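Local atomic coordinates of nicotinate-nucleotide--dimethylbenzimidazole phosphoribosyltransferase (Thermus thermophilus HB8, PDB entry 1WX1), a protein that probably catalyses transfer of the phosphoribosyl group from nicotinate mononucleotide to 5,6-dimethylbenzimidazole, giving alpha-ribazole 5'-phosphate for cobalamin biosynthesis. Residues P120-L125 / P129-E134; T168-A173 / L228-I233; T175-G180 / L219-E224. All blocks are in the same frame, centred on the assembly; numbering follows the deposited sequence.

Contact 1. Residues P120-L125 / P129-E134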
loop_
_atom_site.group_PDB
_atom_site.type_symbol
_atom_site.label_atom_id
_atom_site.label_comp_id
_atom_site.label_asym_id
_atom_site.label_seq_id
_atom_site.Cartn_x
_atom_site.Cartn_y
_atom_site.Cartn_z
ATOM N N PRO A 120 31.399 -19.922 3.853
ATOM C CA PRO A 120 30.915 -19.847 2.471
ATOM C C PRO A 120 29.654 -20.682 2.279
ATOM O O PRO A 120 29.694 -21.766 1.703
ATOM C CB PRO A 120 32.102 -20.376 1.670
ATOM C CG PRO A 120 32.662 -21.425 2.581
ATOM C CD PRO A 120 32.632 -20.727 3.938
ATOM N N GLY A 121 28.533 -20.163 2.765
ATOM C CA GLY A 121 27.280 -20.881 2.651
ATOM C C GLY A 121 27.170 -21.983 3.691
ATOM O O GLY A 121 28.165 -22.407 4.277
ATOM N N THR A 122 25.952 -22.451 3.923
ATOM C CA THR A 122 25.715 -23.511 4.895
ATOM C C THR A 122 25.938 -24.882 4.266
ATOM O O THR A 122 26.074 -25.006 3.046
ATOM C CB THR A 122 24.267 -23.503 5.375
ATOM O OG1 THR A 122 23.410 -23.535 4.228
ATOM C CG2 THR A 122 23.966 -22.261 6.209
ATOM N N ALA A 123 25.973 -25.906 5.112
ATOM C CA ALA A 123 26.103 -27.279 4.638
ATOM C C ALA A 123 24.682 -27.622 4.173
ATOM O O ALA A 123 23.753 -26.854 4.426
ATOM C CB ALA A 123 26.527 -28.199 5.789
ATOM N N ASN A 124 24.514 -28.758 3.499
ATOM C CA ASN A 124 23.205 -29.191 3.003
ATOM C C ASN A 124 22.311 -29.589 4.179
ATOM O O ASN A 124 22.530 -30.622 4.805
ATOM C CB ASN A 124 23.382 -30.394 2.068
ATOM C CG ASN A 124 22.102 -30.770 1.346
ATOM O OD1 ASN A 124 21.003 -30.407 1.763
ATOM N ND2 ASN A 124 22.242 -31.520 0.258
ATOM N N LEU A 125 21.294 -28.779 4.461
ATOM C CA LEU A 125 20.397 -29.042 5.588
ATOM C C LEU A 125 19.605 -30.346 5.484
ATOM O O LEU A 125 19.076 -30.839 6.482
ATOM C CB LEU A 125 19.427 -27.859 5.768
ATOM C CG LEU A 125 18.364 -27.626 4.690
ATOM C CD1 LEU A 125 17.132 -28.471 4.995
ATOM C CD2 LEU A 125 17.975 -26.148 4.665
ATOM N N PRO A 129 23.447 -31.024 9.839
ATOM C CA PRO A 129 23.290 -29.660 10.359
ATOM C C PRO A 129 23.787 -28.613 9.368
ATOM O O PRO A 129 24.867 -28.749 8.788
ATOM C CB PRO A 129 24.109 -29.683 11.648
ATOM C CG PRO A 129 25.146 -30.736 11.377
ATOM C CD PRO A 129 24.348 -31.812 10.693
ATOM N N ALA A 130 22.994 -27.567 9.183
ATOM C CA ALA A 130 23.342 -26.507 8.248
ATOM C C ALA A 130 24.588 -25.744 8.679
ATOM O O ALA A 130 25.394 -25.338 7.841
ATOM C CB ALA A 130 22.166 -25.550 8.092
ATOM N N MET A 131 24.744 -25.555 9.985
ATOM C CA MET A 131 25.889 -24.830 10.529
ATOM C C MET A 131 26.041 -25.226 11.993
ATOM O O MET A 131 25.187 -25.922 12.532
ATOM C CB MET A 131 25.635 -23.320 10.445
ATOM C CG MET A 131 24.552 -22.840 11.414
ATOM S SD MET A 131 23.814 -21.235 11.010
ATOM C CE MET A 131 22.498 -21.749 9.929
ATOM N N THR A 132 27.114 -24.780 12.636
ATOM C CA THR A 132 27.313 -25.088 14.050
ATOM C C THR A 132 26.651 -23.986 14.881
ATOM O O THR A 132 26.387 -22.890 14.379
ATOM C CB THR A 132 28.805 -25.117 14.438
ATOM O OG1 THR A 132 29.370 -23.813 14.245
ATOM C CG2 THR A 132 29.563 -26.137 13.601
ATOM N N PRO A 133 26.358 -24.269 16.160
ATOM C CA PRO A 133 25.729 -23.254 17.010
ATOM C C PRO A 133 26.605 -22.002 17.101
ATOM O O PRO A 133 26.102 -20.884 17.176
ATOM C CB PRO A 133 25.592 -23.974 18.350
ATOM C CG PRO A 133 25.340 -25.397 17.923
ATOM C CD PRO A 133 26.378 -25.583 16.831
ATOM N N GLU A 134 27.920 -22.203 17.081
ATOM C CA GLU A 134 28.882 -21.107 17.155
ATOM C C GLU A 134 28.783 -20.199 15.926
ATOM O O GLU A 134 28.875 -18.969 16.032
ATOM C CB GLU A 134 30.295 -21.686 17.286
ATOM C CG GLU A 134 31.401 -20.673 17.528
ATOM C CD GLU A 134 31.894 -20.018 16.252
ATOM O OE1 GLU A 134 31.816 -20.658 15.180
ATOM O OE2 GLU A 134 32.382 -18.872 16.325
#

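Contact 2. Residues T168-A173 / L228-I233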
loop_
_atom_site.group_PDB
_atom_site.type_symbol
_atom_site.label_atom_id
_atom_site.label_comp_id
_atom_site.label_asym_id
_atom_site.label_seq_id
_atom_site.Cartn_x
_atom_site.Cartn_y
_atom_site.Cartn_z
ATOM N N THR A 168 14.214 -20.482 0.662
ATOM C CA THR A 168 12.817 -20.737 0.999
ATOM C C THR A 168 12.712 -22.145 1.593
ATOM O O THR A 168 11.791 -22.447 2.344
ATOM C CB THR A 168 11.882 -20.604 -0.229
ATOM O OG1 THR A 168 12.180 -21.629 -1.179
ATOM C CG2 THR A 168 12.067 -19.245 -0.885
ATOM N N THR A 169 13.669 -23.009 1.265
ATOM C CA THR A 169 13.661 -24.352 1.816
ATOM C C THR A 169 14.150 -24.265 3.259
ATOM O O THR A 169 13.560 -24.865 4.157
ATOM C CB THR A 169 14.561 -25.309 1.001
ATOM O OG1 THR A 169 14.021 -25.451 -0.316
ATOM C CG2 THR A 169 14.614 -26.686 1.651
ATOM N N ALA A 170 15.219 -23.504 3.481
ATOM C CA ALA A 170 15.753 -23.324 4.829
ATOM C C ALA A 170 14.701 -22.609 5.686
ATOM O O ALA A 170 14.546 -22.914 6.867
ATOM C CB ALA A 170 17.044 -22.497 4.791
ATOM N N ALA A 171 13.987 -21.659 5.084
ATOM C CA ALA A 171 12.952 -20.921 5.806
ATOM C C ALA A 171 11.805 -21.861 6.187
ATOM O O ALA A 171 11.238 -21.747 7.274
ATOM C CB ALA A 171 12.430 -19.774 4.952
ATOM N N ALA A 172 11.471 -22.787 5.289
ATOM C CA ALA A 172 10.400 -23.744 5.548
ATOM C C ALA A 172 10.789 -24.672 6.695
ATOM O O ALA A 172 9.969 -24.976 7.566
ATOM C CB ALA A 172 10.102 -24.556 4.290
ATOM N N ALA A 173 12.044 -25.114 6.696
ATOM C CA ALA A 173 12.533 -26.009 7.733
ATOM C C ALA A 173 12.521 -25.319 9.092
ATOM O O ALA A 173 12.039 -25.880 10.086
ATOM C CB ALA A 173 13.946 -26.480 7.397
ATOM N N LEU A 228 22.188 -19.037 7.373
ATOM C CA LEU A 228 22.935 -17.973 8.034
ATOM C C LEU A 228 22.244 -16.615 8.004
ATOM O O LEU A 228 22.222 -15.911 9.013
ATOM C CB LEU A 228 24.326 -17.855 7.406
ATOM C CG LEU A 228 25.228 -19.062 7.684
ATOM C CD1 LEU A 228 26.272 -19.189 6.589
ATOM C CD2 LEU A 228 25.885 -18.907 9.062
ATOM N N GLU A 229 21.691 -16.241 6.852
ATOM C CA GLU A 229 21.029 -14.949 6.731
ATOM C C GLU A 229 19.715 -14.943 7.513
ATOM O O GLU A 229 19.248 -13.891 7.936
ATOM C CB GLU A 229 20.786 -14.591 5.250
ATOM C CG GLU A 229 19.555 -15.213 4.614
ATOM C CD GLU A 229 19.803 -16.599 4.060
ATOM O OE1 GLU A 229 20.560 -17.367 4.692
ATOM O OE2 GLU A 229 19.225 -16.919 2.996
ATOM N N LEU A 230 19.121 -16.116 7.717
ATOM C CA LEU A 230 17.871 -16.186 8.475
ATOM C C LEU A 230 18.170 -15.881 9.945
ATOM O O LEU A 230 17.397 -15.203 10.625
ATOM C CB LEU A 230 17.224 -17.576 8.340
ATOM C CG LEU A 230 16.914 -18.061 6.915
ATOM C CD1 LEU A 230 16.118 -19.365 6.981
ATOM C CD2 LEU A 230 16.116 -17.005 6.153
ATOM N N VAL A 231 19.298 -16.388 10.430
ATOM C CA VAL A 231 19.714 -16.151 11.806
ATOM C C VAL A 231 20.132 -14.681 11.940
ATOM O O VAL A 231 19.858 -14.040 12.953
ATOM C CB VAL A 231 20.892 -17.068 12.187
ATOM C CG1 VAL A 231 21.390 -16.738 13.590
ATOM C CG2 VAL A 231 20.449 -18.523 12.106
ATOM N N ALA A 232 20.798 -14.154 10.914
ATOM C CA ALA A 232 21.217 -12.755 10.931
ATOM C C ALA A 232 19.973 -11.869 10.972
ATOM O O ALA A 232 19.960 -10.826 11.630
ATOM C CB ALA A 232 22.045 -12.435 9.686
ATOM N N ILE A 233 18.925 -12.293 10.270
ATOM C CA ILE A 233 17.686 -11.533 10.245
ATOM C C ILE A 233 17.079 -11.470 11.645
ATOM O O ILE A 233 16.534 -10.441 12.047
ATOM C CB ILE A 233 16.714 -12.125 9.203
ATOM C CG1 ILE A 233 17.198 -11.707 7.803
ATOM C CG2 ILE A 233 15.280 -11.645 9.455
ATOM C CD1 ILE A 233 16.564 -12.466 6.656
#

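Contact 3. Residues T175-G180 / L219-E224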
loop_
_atom_site.group_PDB
_atom_site.type_symbol
_atom_site.label_atom_id
_atom_site.label_comp_id
_atom_site.label_asym_id
_atom_site.label_seq_id
_atom_site.Cartn_x
_atom_site.Cartn_y
_atom_site.Cartn_z
ATOM N N THR A 175 10.802 -22.679 9.955
ATOM C CA THR A 175 9.434 -22.364 10.345
ATOM C C THR A 175 8.749 -23.604 10.914
ATOM O O THR A 175 8.125 -23.550 11.975
ATOM C CB THR A 175 8.633 -21.830 9.152
ATOM O OG1 THR A 175 9.217 -20.601 8.700
ATOM C CG2 THR A 175 7.179 -21.583 9.548
ATOM N N ALA A 176 8.873 -24.724 10.208
ATOM C CA ALA A 176 8.268 -25.972 10.657
ATOM C C ALA A 176 8.805 -26.368 12.032
ATOM O O ALA A 176 8.042 -26.762 12.918
ATOM C CB ALA A 176 8.538 -27.084 9.637
ATOM N N ALA A 177 10.115 -26.244 12.216
ATOM C CA ALA A 177 10.744 -26.602 13.479
ATOM C C ALA A 177 10.279 -25.728 14.646
ATOM O O ALA A 177 9.950 -26.238 15.719
ATOM C CB ALA A 177 12.263 -26.533 13.341
ATOM N N LEU A 178 10.250 -24.415 14.436
ATOM C CA LEU A 178 9.831 -23.485 15.480
ATOM C C LEU A 178 8.342 -23.549 15.798
ATOM O O LEU A 178 7.946 -23.383 16.948
ATOM C CB LEU A 178 10.185 -22.047 15.087
ATOM C CG LEU A 178 11.663 -21.744 14.846
ATOM C CD1 LEU A 178 11.832 -20.268 14.500
ATOM C CD2 LEU A 178 12.459 -22.092 16.085
ATOM N N LEU A 179 7.517 -23.776 14.781
ATOM C CA LEU A 179 6.074 -23.830 14.979
ATOM C C LEU A 179 5.521 -25.248 15.107
ATOM O O LEU A 179 4.337 -25.429 15.393
ATOM C CB LEU A 179 5.367 -23.116 13.831
ATOM C CG LEU A 179 5.758 -21.655 13.597
ATOM C CD1 LEU A 179 4.899 -21.091 12.491
ATOM C CD2 LEU A 179 5.580 -20.841 14.872
ATOM N N GLY A 180 6.373 -26.245 14.892
ATOM C CA GLY A 180 5.933 -27.627 14.991
ATOM C C GLY A 180 4.973 -28.018 13.885
ATOM O O GLY A 180 4.056 -28.810 14.098
ATOM N N LEU A 219 18.426 -21.175 19.076
ATOM C CA LEU A 219 19.630 -20.972 18.279
ATOM C C LEU A 219 20.170 -22.317 17.799
ATOM O O LEU A 219 20.668 -22.433 16.680
ATOM C CB LEU A 219 20.702 -20.252 19.098
ATOM C CG LEU A 219 21.852 -19.644 18.289
ATOM C CD1 LEU A 219 21.296 -18.618 17.306
ATOM C CD2 LEU A 219 22.857 -18.990 19.227
ATOM N N GLU A 220 20.071 -23.332 18.653
ATOM C CA GLU A 220 20.545 -24.662 18.291
ATOM C C GLU A 220 19.677 -25.234 17.181
ATOM O O GLU A 220 20.168 -25.913 16.284
ATOM C CB GLU A 220 20.518 -25.590 19.504
ATOM C CG GLU A 220 21.500 -25.197 20.589
ATOM C CD GLU A 220 21.480 -26.151 21.766
ATOM O OE1 GLU A 220 20.417 -26.284 22.411
ATOM O OE2 GLU A 220 22.530 -26.768 22.044
ATOM N N VAL A 221 18.381 -24.960 17.248
ATOM C CA VAL A 221 17.448 -25.432 16.239
ATOM C C VAL A 221 17.758 -24.768 14.894
ATOM O O VAL A 221 17.852 -25.440 13.866
ATOM C CB VAL A 221 15.986 -25.113 16.645
ATOM C CG1 VAL A 221 15.050 -25.349 15.471
ATOM C CG2 VAL A 221 15.576 -25.986 17.832
ATOM N N ALA A 222 17.924 -23.450 14.909
ATOM C CA ALA A 222 18.225 -22.700 13.689
ATOM C C ALA A 222 19.526 -23.173 13.043
ATOM O O ALA A 222 19.622 -23.286 11.821
ATOM C CB ALA A 222 18.311 -21.214 14.004
ATOM N N ALA A 223 20.529 -23.436 13.869
ATOM C CA ALA A 223 21.818 -23.894 13.374
ATOM C C ALA A 223 21.650 -25.224 12.651
ATOM O O ALA A 223 22.242 -25.464 11.601
ATOM C CB ALA A 223 22.799 -24.052 14.542
ATOM N N GLU A 224 20.826 -26.088 13.222
ATOM C CA GLU A 224 20.591 -27.404 12.652
ATOM C C GLU A 224 19.841 -27.412 11.324
ATOM O O GLU A 224 20.208 -28.143 10.407
ATOM C CB GLU A 224 19.820 -28.268 13.656
ATOM C CG GLU A 224 19.640 -29.706 13.219
ATOM C CD GLU A 224 20.884 -30.536 13.438
ATOM O OE1 GLU A 224 21.128 -31.464 12.641
ATOM O OE2 GLU A 224 21.612 -30.267 14.416
#

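Contact 1. Residues P120-L125 / P129-E134
The loop joining strand 113-115 to helix 133-152 doubles back on itself here, Thr122 and Ala123 meeting Ala130 just before the helix begins. One backbone bond holds the return: Ala123 N donates to Ala130 O at 2.8 Å, with an N-H...O angle of 167°. The donor lies in the carbonyl plane on a lone pair, with a C=O...N angle of 136°, which is evidence of a well-formed bond. Carbon also closes in on this oxygen, Thr122 CB lying 3.3 Å from Ala130 O. One carbonyl earlier, Pro129 O is approached by Ala123 CB at 3.5 Å. Ala130 CB lies alongside Thr122 CB at 4.0 Å and Leu125 CB at 4.3 Å. The threonine is placed by its first torsion (chi1 53°): CG2 stands beside its own backbone N and meets Met131 CE at 4.0 Å, while OG1 is hydrogen-bonded to Gly57 N. Met131 bends at its thioether to bring CE there. Thr132 then occupies the N-cap of helix 133-152, and the return bond from Thr132 N to Glu135 OE1 is consistent with a capping box. The turn is set against two further helices: Ala130 and Met131 form backbone bonds to Glu224 and Ala223 of helix 218-225, and Thr122 and Met131 pack on Leu228 of helix 228-242.

Contact 2. Residues T168-A173 / L228-I233
Leu230 lays its CD1 methyl over the peptide unit that joins Ala170 to Ala171, and this single group makes every close contact between the two helical segments. CD1 is 3.7 Å from Ala171 N and 3.8 Å from Ala170 C, so it rests against backbone as much as against side chain. The two alanine methyls border it: Ala170 CB is 3.9 Å from Leu230 CD1, and Ala171 CB is 4.2 Å from the same atom. The reach follows from an extended chain. With chi1 at -57° the CG branch is directed opposite the carbonyl carbon, and with chi2 at -173° CD1 lies anti to CA, ending at the neighbouring helix. No hydrogen bond crosses the contact; it is apolar, made of three buried residues, and small, with 94 Å² buried in all. The 7.3 Å between the CA atoms of Ala171 and Leu230 is consistent with the short alanine side chains allowing close approach. Next to Leu230, Glu229 turns its OE2 to His56 NE2 and Asn167 ND2, two hydrogen bonds that tie the helix start to a loop and to the beginning of helix 167-179. Helix 228-242 thus sits between strand 47-54, which Leu228, Glu229 and Ile233 touch, and helix 167-179, while helix 252-264 borders both partners through Phe252, Pro253 and Ala256.

Contact 3. Residues T175-G180 / L219-E224
Ala177, in the last turns of helix 167-179, directs its CB at helix 218-225 and makes the nearest side-chain approach of the contact, 3.7 Å from CB to Val221 CG1. One residue on, the CB of Leu178 leaves at a slant to the partner helix, but the end of the side chain comes nearer, and Leu178 CD2 lies 4.2 Å from Val221 CG1. A single methyl therefore serves both partners. The valine torsion accounts for this: CG1 stands opposite its own backbone N (chi1 169°) and beside the carbonyl carbon, which points that branch at the pair, facing both side chains without lying between them. The segment then runs out of the helix at Gly180. The nearest backbone approach is the 7.3 Å between the CA atoms of Ala177 and Val221, and the contact buries 94 Å² in all, with no hydrogen bond across it. Around it, Ala177 also touches Leu212 and Val221 touches Met216, so loop residues join the apolar patch, while Leu178 packs on Leu259 of helix 252-264. Thr175 OG1, hydrogen-bonded to Ala171 O one turn back and to Gln286 NE2, places the helix on another side. The arrangement is plain packing away from the annotated active site: two helices of the helical region beside the parallel sheet, joined by one valine methyl set against an alanine and a leucine.

Contacts 2 and 3 share helix 167-179, and their centres are 10 Å apart. Their second segments lie on helix 228-242 for contact 2 and helix 218-225 for contact 3, which follow each other in the chain. Val231 CG2 lies 3.9 Å from Ala222 CB, joining those two helices directly. Contact 1 borders both, with its centre 11 Å from that of contact 2 and 13 Å from that of contact 3. Leu125 CD2 packs 3.6 Å from Ala170 CA, and Pro129 CB lies 3.6 Å from Glu224 OE1. All three contacts lie away from Glu304, the predicted proton acceptor. A bound sodium ion is about 7 Å from the Pro129 side chain.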